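Local coordinates for protein molinate hydrolase (Gulosibacter molinativorax, PDB 4UB9) that binds zinc and, as a member of the amidohydrolase family, hydrolyses the thiocarbamate pesticide molinate, at residues 300-305 / 327-332; 306-311 / 352-357; 368-373 / 403-408. All coordinates share one frame; numbering follows the deposited sequence.

Contact 1 of 3, residues 300-305 / 327-332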
ATOM      1  N   MET A 300      31.804  16.497   5.095  1.00 35.92           N
ATOM      2  CA  MET A 300      30.895  15.454   5.524  1.00 34.42           C
ATOM      3  C   MET A 300      29.459  15.988   5.699  1.00 34.72           C
ATOM      4  O   MET A 300      29.145  16.713   6.646  1.00 32.96           O
ATOM      5  CB  MET A 300      31.435  14.843   6.814  1.00 35.66           C
ATOM      6  CG  MET A 300      32.747  14.125   6.538  1.00 37.59           C
ATOM      7  SD  MET A 300      33.548  13.489   8.003  1.00 38.54           S
ATOM      8  CE  MET A 300      34.009  15.045   8.759  1.00 38.25           C
ATOM      9  N   ILE A 301      28.583  15.581   4.793  1.00 33.55           N
ATOM     10  CA  ILE A 301      27.198  16.041   4.785  1.00 30.99           C
ATOM     11  C   ILE A 301      26.381  15.377   5.901  1.00 32.34           C
ATOM     12  O   ILE A 301      26.498  14.178   6.169  1.00 30.70           O
ATOM     13  CB  ILE A 301      26.540  15.824   3.440  1.00 30.33           C
ATOM     14  CG1 ILE A 301      27.377  16.438   2.327  1.00 33.06           C
ATOM     15  CG2 ILE A 301      25.143  16.412   3.401  1.00 31.00           C
ATOM     16  CD1 ILE A 301      27.543  17.942   2.390  1.00 34.24           C
ATOM     17  N   HIS A 302      25.596  16.201   6.565  1.00 29.69           N
ATOM     18  CA  HIS A 302      24.776  15.838   7.757  1.00 32.53           C
ATOM     19  C   HIS A 302      25.487  14.895   8.699  1.00 34.23           C
ATOM     20  O   HIS A 302      25.035  13.812   9.012  1.00 32.89           O
ATOM     21  CB  HIS A 302      23.319  15.455   7.458  1.00 33.97           C
ATOM     22  CG  HIS A 302      23.142  14.446   6.383  1.00 40.15           C
ATOM     23  ND1 HIS A 302      23.573  13.142   6.500  1.00 38.80           N
ATOM     24  CD2 HIS A 302      22.481  14.518   5.203  1.00 45.95           C
ATOM     25  CE1 HIS A 302      23.248  12.474   5.406  1.00 39.86           C
ATOM     26  NE2 HIS A 302      22.582  13.283   4.604  1.00 45.01           N
ATOM     27  N   ALA A 303      26.637  15.376   9.137  1.00 34.32           N
ATOM     28  CA  ALA A 303      27.558  14.583   9.913  1.00 32.48           C
ATOM     29  C   ALA A 303      26.926  14.126  11.198  1.00 34.08           C
ATOM     30  O   ALA A 303      27.267  13.088  11.737  1.00 37.44           O
ATOM     31  CB  ALA A 303      28.794  15.401  10.204  1.00 32.63           C
ATOM     32  N   THR A 304      26.038  14.946  11.724  1.00 33.02           N
ATOM     33  CA  THR A 304      25.415  14.662  13.026  1.00 32.11           C
ATOM     34  C   THR A 304      24.198  13.761  12.942  1.00 32.16           C
ATOM     35  O   THR A 304      23.575  13.460  13.964  1.00 32.40           O
ATOM     36  CB  THR A 304      24.982  15.974  13.729  1.00 31.53           C
ATOM     37  OG1 THR A 304      24.281  16.795  12.786  1.00 32.02           O
ATOM     38  CG2 THR A 304      26.194  16.688  14.226  1.00 31.10           C
ATOM     39  N   MET A 305      23.829  13.377  11.719  1.00 33.63           N
ATOM     40  CA  MET A 305      22.754  12.423  11.538  1.00 34.43           C
ATOM     41  C   MET A 305      23.341  11.012  11.722  1.00 35.02           C
ATOM     42  O   MET A 305      23.953  10.462  10.841  1.00 37.41           O
ATOM     43  CB  MET A 305      22.119  12.569  10.187  1.00 36.02           C
ATOM     44  CG  MET A 305      20.850  11.749  10.079  1.00 43.41           C
ATOM     45  SD  MET A 305      20.302  11.661   8.372  1.00 61.62           S
ATOM     46  CE  MET A 305      19.729  13.364   8.110  1.00 61.46           C
ATOM     47  N   GLU A 327      29.377  19.412   7.685  1.00 35.33           N
ATOM     48  CA  GLU A 327      28.129  20.148   7.565  1.00 34.71           C
ATOM     49  C   GLU A 327      27.100  19.468   8.400  1.00 31.86           C
ATOM     50  O   GLU A 327      27.112  18.261   8.562  1.00 33.78           O
ATOM     51  CB  GLU A 327      27.648  20.552   6.141  1.00 38.97           C
ATOM     52  CG  GLU A 327      26.777  19.632   5.366  1.00 44.80           C
ATOM     53  CD  GLU A 327      25.271  19.766   5.555  1.00 42.38           C
ATOM     54  OE1 GLU A 327      24.581  20.421   4.743  1.00 38.75           O
ATOM     55  OE2 GLU A 327      24.780  19.096   6.460  1.00 42.87           O
ATOM     56  N   VAL A 328      26.227  20.278   8.962  1.00 32.80           N
ATOM     57  CA  VAL A 328      25.150  19.788   9.826  1.00 31.80           C
ATOM     58  C   VAL A 328      23.893  20.505   9.446  1.00 28.60           C
ATOM     59  O   VAL A 328      23.944  21.559   8.809  1.00 25.20           O
ATOM     60  CB  VAL A 328      25.412  20.004  11.302  1.00 33.35           C
ATOM     61  CG1 VAL A 328      26.716  19.341  11.697  1.00 36.82           C
ATOM     62  CG2 VAL A 328      25.470  21.475  11.607  1.00 34.98           C
ATOM     63  N   GLN A 329      22.777  19.843   9.722  1.00 29.44           N
ATOM     64  CA  GLN A 329      21.447  20.305   9.241  1.00 34.80           C
ATOM     65  C   GLN A 329      20.504  20.276  10.411  1.00 35.91           C
ATOM     66  O   GLN A 329      19.935  19.238  10.730  1.00 37.05           O
ATOM     67  CB  GLN A 329      20.909  19.455   8.109  1.00 35.07           C
ATOM     68  CG  GLN A 329      21.730  19.676   6.854  1.00 41.49           C
ATOM     69  CD  GLN A 329      21.381  18.754   5.712  1.00 41.37           C
ATOM     70  OE1 GLN A 329      20.298  18.180   5.663  1.00 46.79           O
ATOM     71  NE2 GLN A 329      22.286  18.640   4.784  1.00 41.02           N
ATOM     72  N   PRO A 330      20.423  21.404  11.114  1.00 36.64           N
ATOM     73  CA  PRO A 330      19.634  21.468  12.291  1.00 36.24           C
ATOM     74  C   PRO A 330      18.259  22.025  12.022  1.00 34.02           C
ATOM     75  O   PRO A 330      17.920  22.515  10.953  1.00 37.40           O
ATOM     76  CB  PRO A 330      20.417  22.449  13.133  1.00 32.49           C
ATOM     77  CG  PRO A 330      20.829  23.456  12.114  1.00 35.64           C
ATOM     78  CD  PRO A 330      21.194  22.646  10.913  1.00 35.64           C
ATOM     79  N   THR A 331      17.523  22.001  13.089  1.00 35.76           N
ATOM     80  CA  THR A 331      16.172  22.378  13.108  1.00 38.85           C
ATOM     81  C   THR A 331      16.023  23.363  14.285  1.00 39.10           C
ATOM     82  O   THR A 331      16.685  23.222  15.306  1.00 35.90           O
ATOM     83  CB  THR A 331      15.411  21.082  13.284  1.00 42.06           C
ATOM     84  OG1 THR A 331      14.137  21.186  12.661  1.00 59.60           O
ATOM     85  CG2 THR A 331      15.362  20.700  14.678  1.00 37.79           C
ATOM     86  N   THR A 332      15.238  24.415  14.102  1.00 39.67           N
ATOM     87  CA  THR A 332      15.023  25.387  15.172  1.00 34.34           C
ATOM     88  C   THR A 332      14.184  24.772  16.259  1.00 36.79           C
ATOM     89  O   THR A 332      13.520  23.750  16.075  1.00 37.99           O
ATOM     90  CB  THR A 332      14.299  26.643  14.696  1.00 31.99           C
ATOM     91  OG1 THR A 332      13.004  26.303  14.203  1.00 33.53           O
ATOM     92  CG2 THR A 332      15.063  27.350  13.618  1.00 35.34           C
TER
HETATM   93  O   HOH W   1      23.312  17.104  10.389  1.00 34.38           O
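Glu327 doubles back over the backbone of Ile301 and His302. Its CG stands between backbone N and carbonyl carbon (chi1 90°) and the chain bends again about CB-CG, which brings CG within 3.5 Å of Ile301 CD1 and carries the carboxylate to His302. Glu327 OE2 accepts His302 N at 3.0 Å, approached from above the carboxylate plane. Gln329 NE2 donates to Glu327 OE1 on its syn side but somewhat out of that plane (2.9 Å, N-H...O 164°) and weakly to OE2, fixing the carboxylate's turn. The same NE2 lies at the edge of the His302 ring, 4.1 Å from CD2, amide and ring planes 85° apart. The backbone bonds Glu327 N to Met300 O and Ala303 N to Glu327 O join the C-terminal ends of parallel strands 299-301 and 326-328, successive strands of a TIM barrel, where amidohydrolases build their metal site. His302 NE2 binds the zinc ion together with His282, while Met305 CE lies over one ring face, toward its rim. Thr304 sets OG1 and CG2 against Val328 CG1, each at 3.7 Å. A water links the two segments, donating to Thr304 OG1 at 2.6 Å and accepting Gln329 N; Asp358 also binds that hydroxyl.

Contact 2 of 3, residues 306-311 / 352-357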
ATOM      1  N   THR A 306      23.158  10.449  12.903  1.00 32.88           N
ATOM      2  CA  THR A 306      23.889   9.250  13.302  1.00 34.29           C
ATOM      3  C   THR A 306      23.057   8.131  13.881  1.00 32.37           C
ATOM      4  O   THR A 306      23.427   7.523  14.868  1.00 34.99           O
ATOM      5  CB  THR A 306      24.996   9.596  14.324  1.00 33.23           C
ATOM      6  OG1 THR A 306      24.428  10.130  15.511  1.00 31.98           O
ATOM      7  CG2 THR A 306      25.934  10.591  13.728  1.00 32.40           C
ATOM      8  N   GLY A 307      21.926   7.853  13.260  1.00 31.88           N
ATOM      9  CA  GLY A 307      21.147   6.679  13.660  1.00 33.47           C
ATOM     10  C   GLY A 307      20.512   6.822  15.031  1.00 32.41           C
ATOM     11  O   GLY A 307      20.190   5.846  15.699  1.00 29.52           O
ATOM     12  N   GLN A 308      20.391   8.070  15.450  1.00 29.03           N
ATOM     13  CA  GLN A 308      19.900   8.456  16.766  1.00 30.86           C
ATOM     14  C   GLN A 308      20.734   7.884  17.889  1.00 31.78           C
ATOM     15  O   GLN A 308      20.255   7.665  18.958  1.00 30.97           O
ATOM     16  CB  GLN A 308      18.449   8.076  16.935  1.00 32.07           C
ATOM     17  CG  GLN A 308      17.520   9.010  16.179  1.00 31.29           C
ATOM     18  CD  GLN A 308      17.451  10.393  16.767  1.00 31.24           C
ATOM     19  OE1 GLN A 308      17.416  11.402  16.045  1.00 35.14           O
ATOM     20  NE2 GLN A 308      17.411  10.460  18.073  1.00 30.19           N
ATOM     21  N   ALA A 309      22.019   7.716  17.631  1.00 34.14           N
ATOM     22  CA  ALA A 309      22.973   7.306  18.646  1.00 35.40           C
ATOM     23  C   ALA A 309      23.972   8.434  18.843  1.00 31.62           C
ATOM     24  O   ALA A 309      24.344   9.105  17.898  1.00 34.41           O
ATOM     25  CB  ALA A 309      23.670   6.029  18.221  1.00 35.23           C
ATOM     26  N   PRO A 310      24.336   8.714  20.089  1.00 33.04           N
ATOM     27  CA  PRO A 310      25.199   9.879  20.353  1.00 29.17           C
ATOM     28  C   PRO A 310      26.626   9.711  19.873  1.00 29.42           C
ATOM     29  O   PRO A 310      27.215   8.663  20.001  1.00 29.01           O
ATOM     30  CB  PRO A 310      25.149  10.030  21.878  1.00 28.62           C
ATOM     31  CG  PRO A 310      24.845   8.671  22.383  1.00 34.09           C
ATOM     32  CD  PRO A 310      24.001   7.966  21.323  1.00 32.76           C
ATOM     33  N   ILE A 311      27.168  10.781  19.326  1.00 31.80           N
ATOM     34  CA  ILE A 311      28.510  10.763  18.813  1.00 33.95           C
ATOM     35  C   ILE A 311      29.505  10.593  19.975  1.00 36.84           C
ATOM     36  O   ILE A 311      29.460  11.349  20.908  1.00 34.49           O
ATOM     37  CB  ILE A 311      28.849  12.039  18.064  1.00 36.86           C
ATOM     38  CG1 ILE A 311      27.986  12.152  16.822  1.00 41.16           C
ATOM     39  CG2 ILE A 311      30.314  12.020  17.667  1.00 39.26           C
ATOM     40  CD1 ILE A 311      28.231  13.414  16.024  1.00 40.42           C
ATOM     41  N   ARG A 352      15.917  15.148  18.732  1.00 41.01           N
ATOM     42  CA  ARG A 352      16.361  14.251  19.821  1.00 41.97           C
ATOM     43  C   ARG A 352      17.919  14.180  19.866  1.00 39.44           C
ATOM     44  O   ARG A 352      18.581  15.200  19.974  1.00 36.23           O
ATOM     45  CB  ARG A 352      15.708  12.844  19.721  1.00 47.88           C
ATOM     46  CG  ARG A 352      14.187  12.785  19.767  1.00 59.09           C
ATOM     47  CD  ARG A 352      13.590  13.124  18.396  1.00 71.20           C
ATOM     48  NE  ARG A 352      12.134  13.272  18.388  1.00 73.79           N
ATOM     49  CZ  ARG A 352      11.279  12.461  17.749  1.00 77.27           C
ATOM     50  NH1 ARG A 352      11.712  11.432  17.028  1.00 71.11           N
ATOM     51  NH2 ARG A 352       9.965  12.696  17.823  1.00 72.50           N
ATOM     52  N   VAL A 353      18.475  12.980  19.718  1.00 35.36           N
ATOM     53  CA  VAL A 353      19.913  12.766  19.819  1.00 34.68           C
ATOM     54  C   VAL A 353      20.714  13.519  18.786  1.00 32.77           C
ATOM     55  O   VAL A 353      21.827  13.948  19.059  1.00 32.13           O
ATOM     56  CB  VAL A 353      20.241  11.262  19.766  1.00 38.85           C
ATOM     57  CG1 VAL A 353      21.741  11.035  19.700  1.00 35.58           C
ATOM     58  CG2 VAL A 353      19.639  10.558  20.992  1.00 35.98           C
ATOM     59  N   HIS A 354      20.140  13.757  17.619  1.00 30.38           N
ATOM     60  CA  HIS A 354      20.873  14.522  16.611  1.00 31.13           C
ATOM     61  C   HIS A 354      20.975  15.987  16.952  1.00 32.99           C
ATOM     62  O   HIS A 354      21.915  16.692  16.529  1.00 31.84           O
ATOM     63  CB  HIS A 354      20.259  14.376  15.227  1.00 31.84           C
ATOM     64  CG  HIS A 354      20.254  12.972  14.740  1.00 34.43           C
ATOM     65  ND1 HIS A 354      19.551  12.579  13.627  1.00 35.54           N
ATOM     66  CD2 HIS A 354      20.774  11.840  15.272  1.00 35.14           C
ATOM     67  CE1 HIS A 354      19.684  11.276  13.462  1.00 31.78           C
ATOM     68  NE2 HIS A 354      20.411  10.806  14.453  1.00 32.51           N
ATOM     69  N   HIS A 355      19.985  16.453  17.692  1.00 33.20           N
ATOM     70  CA  HIS A 355      20.001  17.821  18.211  1.00 35.09           C
ATOM     71  C   HIS A 355      21.149  17.927  19.215  1.00 32.74           C
ATOM     72  O   HIS A 355      21.928  18.879  19.164  1.00 36.09           O
ATOM     73  CB  HIS A 355      18.637  18.179  18.851  1.00 34.82           C
ATOM     74  CG  HIS A 355      18.684  19.327  19.809  1.00 34.70           C
ATOM     75  ND1 HIS A 355      18.632  20.652  19.397  1.00 36.99           N
ATOM     76  CD2 HIS A 355      18.814  19.358  21.150  1.00 33.33           C
ATOM     77  CE1 HIS A 355      18.721  21.447  20.446  1.00 33.19           C
ATOM     78  NE2 HIS A 355      18.834  20.687  21.521  1.00 36.42           N
ATOM     79  N   GLU A 356      21.211  16.978  20.130  1.00 33.72           N
ATOM     80  CA  GLU A 356      22.288  16.934  21.146  1.00 37.75           C
ATOM     81  C   GLU A 356      23.668  16.797  20.549  1.00 33.38           C
ATOM     82  O   GLU A 356      24.632  17.336  21.073  1.00 39.11           O
ATOM     83  CB  GLU A 356      22.057  15.795  22.119  1.00 43.26           C
ATOM     84  CG  GLU A 356      20.875  16.057  23.051  1.00 51.24           C
ATOM     85  CD  GLU A 356      20.247  14.776  23.608  1.00 57.67           C
ATOM     86  OE1 GLU A 356      20.844  13.693  23.487  1.00 60.84           O
ATOM     87  OE2 GLU A 356      19.134  14.854  24.168  1.00 65.11           O
ATOM     88  N   ASN A 357      23.759  16.079  19.440  1.00 35.20           N
ATOM     89  CA  ASN A 357      25.022  15.991  18.685  1.00 35.15           C
ATOM     90  C   ASN A 357      25.412  17.361  18.188  1.00 36.82           C
ATOM     91  O   ASN A 357      26.549  17.769  18.315  1.00 39.24           O
ATOM     92  CB  ASN A 357      24.887  15.087  17.465  1.00 35.71           C
ATOM     93  CG  ASN A 357      24.820  13.595  17.811  1.00 35.19           C
ATOM     94  OD1 ASN A 357      25.265  13.150  18.870  1.00 33.44           O
ATOM     95  ND2 ASN A 357      24.331  12.814  16.858  1.00 35.99           N
TER
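His354 and Asn357, one helical turn apart, provide the hydrogen bonds by which helix 353-363 holds 306-311, the loop following strand 299-301. His354 CG is anti to its carbonyl carbon, turning the ring to the loop, and the N-H of Gln308 reaches His354 NE2 at 2.9 Å, tilted 19° from the ring plane. Further along, Asn357 OD1 accepts Ile311 N at 3.1 Å; the bond is straight (168°), but its donor stands above the carbonyl plane. Asn357 ND2 bonds weakly to Thr306 OG1 and also to Thr304 O, so both ends of the amide are engaged. Within the loop, Thr306 OG1 donates to Ala309 O at 2.6 Å, and Ala309 N returns a bond to Thr306 O. The Gln308 side chain lies over one face of the His354 ring, its amide plane inclined 35° to it. Van der Waals contacts complete it: Val353 CG1 meets Pro310 CD at 4.1 Å, and Ile311 CG1 lies against the Asn357 amide, 3.6 Å from CG. Arg352 turns its guanidinium away to Asp348 and Asp340, and Ala309 packs on Thr218 of a second subunit. Since His354 ND1 is bonded to Phe349 O while NE2 accepts a backbone N-H, the ring is probably neutral with its proton on ND1.

Contact 3 of 3, residues 368-373 / 403-408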
ATOM      1  N   LEU A 368      32.630  23.808  11.164  1.00 34.58           N
ATOM      2  CA  LEU A 368      31.244  23.606  10.753  1.00 31.95           C
ATOM      3  C   LEU A 368      30.938  24.369   9.511  1.00 30.16           C
ATOM      4  O   LEU A 368      31.303  25.526   9.365  1.00 32.70           O
ATOM      5  CB  LEU A 368      30.273  24.033  11.890  1.00 32.35           C
ATOM      6  CG  LEU A 368      30.292  23.117  13.115  1.00 33.71           C
ATOM      7  CD1 LEU A 368      29.681  23.774  14.345  1.00 34.57           C
ATOM      8  CD2 LEU A 368      29.567  21.809  12.815  1.00 36.43           C
ATOM      9  N   VAL A 369      30.171  23.733   8.659  1.00 33.34           N
ATOM     10  CA  VAL A 369      29.726  24.313   7.399  1.00 32.04           C
ATOM     11  C   VAL A 369      28.209  24.374   7.272  1.00 33.79           C
ATOM     12  O   VAL A 369      27.478  23.452   7.631  1.00 28.59           O
ATOM     13  CB  VAL A 369      30.246  23.495   6.234  1.00 34.56           C
ATOM     14  CG1 VAL A 369      29.543  23.873   4.920  1.00 35.70           C
ATOM     15  CG2 VAL A 369      31.748  23.713   6.113  1.00 33.67           C
ATOM     16  N   LEU A 370      27.722  25.514   6.786  1.00 34.57           N
ATOM     17  CA  LEU A 370      26.299  25.681   6.574  1.00 31.95           C
ATOM     18  C   LEU A 370      25.865  24.889   5.347  1.00 29.22           C
ATOM     19  O   LEU A 370      26.426  25.038   4.249  1.00 29.63           O
ATOM     20  CB  LEU A 370      25.926  27.163   6.399  1.00 32.37           C
ATOM     21  CG  LEU A 370      24.430  27.507   6.247  1.00 31.38           C
ATOM     22  CD1 LEU A 370      24.193  28.927   6.737  1.00 33.26           C
ATOM     23  CD2 LEU A 370      23.930  27.397   4.802  1.00 35.87           C
ATOM     24  N   GLY A 371      24.794  24.131   5.528  1.00 28.71           N
ATOM     25  CA  GLY A 371      24.112  23.439   4.424  1.00 27.68           C
ATOM     26  C   GLY A 371      22.762  22.949   4.866  1.00 27.38           C
ATOM     27  O   GLY A 371      22.553  22.693   6.034  1.00 28.12           O
ATOM     28  N   THR A 372      21.831  22.833   3.920  1.00 30.27           N
ATOM     29  CA  THR A 372      20.411  22.637   4.284  1.00 30.37           C
ATOM     30  C   THR A 372      19.582  21.587   3.559  1.00 31.23           C
ATOM     31  O   THR A 372      18.492  21.273   3.995  1.00 32.59           O
ATOM     32  CB  THR A 372      19.646  23.951   4.041  1.00 31.19           C
ATOM     33  OG1 THR A 372      19.800  24.320   2.667  1.00 27.79           O
ATOM     34  CG2 THR A 372      20.192  25.065   4.953  1.00 31.51           C
ATOM     35  N   ASP A 373      20.072  21.097   2.437  1.00 32.33           N
ATOM     36  CA  ASP A 373      19.331  20.181   1.575  1.00 33.22           C
ATOM     37  C   ASP A 373      18.190  20.922   0.932  1.00 33.88           C
ATOM     38  O   ASP A 373      17.279  20.316   0.402  1.00 34.13           O
ATOM     39  CB  ASP A 373      18.808  18.924   2.339  1.00 36.76           C
ATOM     40  CG  ASP A 373      19.780  17.693   2.296  1.00 42.87           C
ATOM     41  OD1 ASP A 373      20.586  17.562   1.338  1.00 46.30           O
ATOM     42  OD2 ASP A 373      19.734  16.856   3.240  1.00 42.45           O
ATOM     43  N   VAL A 403      17.500  30.529   8.546  1.00 33.97           N
ATOM     44  CA  VAL A 403      16.999  29.603   9.551  1.00 32.58           C
ATOM     45  C   VAL A 403      18.109  28.764  10.183  1.00 32.62           C
ATOM     46  O   VAL A 403      18.089  28.454  11.395  1.00 32.57           O
ATOM     47  CB  VAL A 403      15.921  28.672   8.950  1.00 34.14           C
ATOM     48  CG1 VAL A 403      15.448  27.624   9.963  1.00 36.53           C
ATOM     49  CG2 VAL A 403      14.733  29.511   8.482  1.00 36.59           C
ATOM     50  N   TRP A 404      19.048  28.337   9.361  1.00 32.37           N
ATOM     51  CA  TRP A 404      20.192  27.506   9.837  1.00 36.44           C
ATOM     52  C   TRP A 404      20.991  28.257  10.912  1.00 32.82           C
ATOM     53  O   TRP A 404      21.242  27.761  12.003  1.00 32.91           O
ATOM     54  CB  TRP A 404      21.112  27.168   8.644  1.00 36.53           C
ATOM     55  CG  TRP A 404      22.207  26.175   8.923  1.00 35.82           C
ATOM     56  CD1 TRP A 404      22.205  24.856   8.605  1.00 36.29           C
ATOM     57  CD2 TRP A 404      23.467  26.441   9.526  1.00 33.86           C
ATOM     58  NE1 TRP A 404      23.398  24.280   8.963  1.00 37.09           N
ATOM     59  CE2 TRP A 404      24.185  25.234   9.539  1.00 33.76           C
ATOM     60  CE3 TRP A 404      24.065  27.594  10.049  1.00 35.86           C
ATOM     61  CZ2 TRP A 404      25.459  25.135  10.065  1.00 37.14           C
ATOM     62  CZ3 TRP A 404      25.333  27.503  10.558  1.00 36.47           C
ATOM     63  CH2 TRP A 404      26.026  26.276  10.565  1.00 38.58           C
ATOM     64  N   MET A 405      21.334  29.481  10.554  1.00 31.94           N
ATOM     65  CA  MET A 405      22.071  30.385  11.446  1.00 31.36           C
ATOM     66  C   MET A 405      21.343  30.631  12.734  1.00 31.39           C
ATOM     67  O   MET A 405      21.873  30.461  13.823  1.00 30.92           O
ATOM     68  CB  MET A 405      22.356  31.682  10.742  1.00 32.56           C
ATOM     69  CG  MET A 405      23.550  31.550   9.801  1.00 33.59           C
ATOM     70  SD  MET A 405      24.004  33.093   9.014  1.00 39.03           S
ATOM     71  CE  MET A 405      24.989  32.598   7.621  1.00 41.27           C
ATOM     72  N   GLN A 406      20.071  30.899  12.617  1.00 32.82           N
ATOM     73  CA  GLN A 406      19.219  31.055  13.819  1.00 34.96           C
ATOM     74  C   GLN A 406      19.225  29.795  14.666  1.00 32.61           C
ATOM     75  O   GLN A 406      19.437  29.853  15.878  1.00 37.60           O
ATOM     76  CB  GLN A 406      17.772  31.415  13.386  1.00 37.87           C
ATOM     77  CG  GLN A 406      16.830  31.545  14.566  1.00 42.32           C
ATOM     78  CD  GLN A 406      15.408  31.837  14.141  1.00 39.92           C
ATOM     79  OE1 GLN A 406      15.170  32.477  13.128  1.00 45.06           O
ATOM     80  NE2 GLN A 406      14.476  31.309  14.876  1.00 37.18           N
ATOM     81  N   ALA A 407      19.007  28.629  14.026  1.00 31.91           N
ATOM     82  CA  ALA A 407      18.955  27.353  14.780  1.00 29.70           C
ATOM     83  C   ALA A 407      20.270  27.087  15.498  1.00 30.90           C
ATOM     84  O   ALA A 407      20.308  26.591  16.616  1.00 29.52           O
ATOM     85  CB  ALA A 407      18.662  26.202  13.864  1.00 30.24           C
ATOM     86  N   MET A 408      21.369  27.371  14.810  1.00 32.65           N
ATOM     87  CA  MET A 408      22.692  27.059  15.383  1.00 34.01           C
ATOM     88  C   MET A 408      22.956  27.961  16.609  1.00 32.02           C
ATOM     89  O   MET A 408      23.369  27.496  17.644  1.00 29.59           O
ATOM     90  CB  MET A 408      23.782  27.177  14.309  1.00 36.28           C
ATOM     91  CG  MET A 408      23.721  26.046  13.271  1.00 38.97           C
ATOM     92  SD  MET A 408      23.894  24.386  13.995  1.00 40.29           S
ATOM     93  CE  MET A 408      25.658  24.175  13.872  1.00 45.31           C
TER
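Thr372 OG1 is gripped by Asp400 OD2 and Ala374 N, and weakly by Asn97 O, which fixes the rotation of a side chain whose methyl, CG2, rests 4.2 Å from Trp404 CD1. The indole is the main body of the contact. With CG anti to the backbone N (chi1 -172°), Trp404 extends from its helix toward the strand and spans Val369 to Thr372. Leu370 lies over one face: its CG sits 3.8 Å from the centroid of the five-membered ring and 21° off the ring normal, a CH-pi contact, and Leu370 CD1 meets Trp404 CE3 at 3.6 Å. On the opposite face lies CG of Met408, so the indole lies between Leu370 of the strand and Met408 of its own helix. Strand 368-370 belongs to the TIM barrel of the amidohydrolase fold, and helix 400-410 packs on it at 143°, obliquely antiparallel, the short axes 10.2 Å apart. The buried Trp404 NE1 donates to Val328 O at 2.8 Å, reaching the neighbouring barrel strand; Gly371 O, 3.4 Å from that nitrogen, is at a poor angle for a bond. A leucine at Trp404 would probably leave Val328 O without this donor and open a gap between Leu370 and Met408. Further along the helix, the methyl ends of Met405 and Met408 touch Leu370 CD1 (3.9 Å) and Leu368 CD1 (4.1 Å).

Overall arrangement
From the N terminus, 300-305 starts on strand 299-301 and continues directly into 306-311, so contacts 1 and 2 start from one continuous piece of chain. Contact 1 closes first, over the 21 residues that include helix 313-322, when strand 326-328 arrives. Contact 2 closes later, over 40 residues, at helix 353-363. Their segments alternate, so the two loops cross rather than nest, and they adjoin, their centres about 10 Å apart. Contact 3 follows in series, joining strand 368-370 to helix 400-410 across 29 residues. It abuts contact 1 through neighbouring strands 326-328 and 368-370, whereas contacts 2 and 3 have centres about 17 Å apart and do not touch.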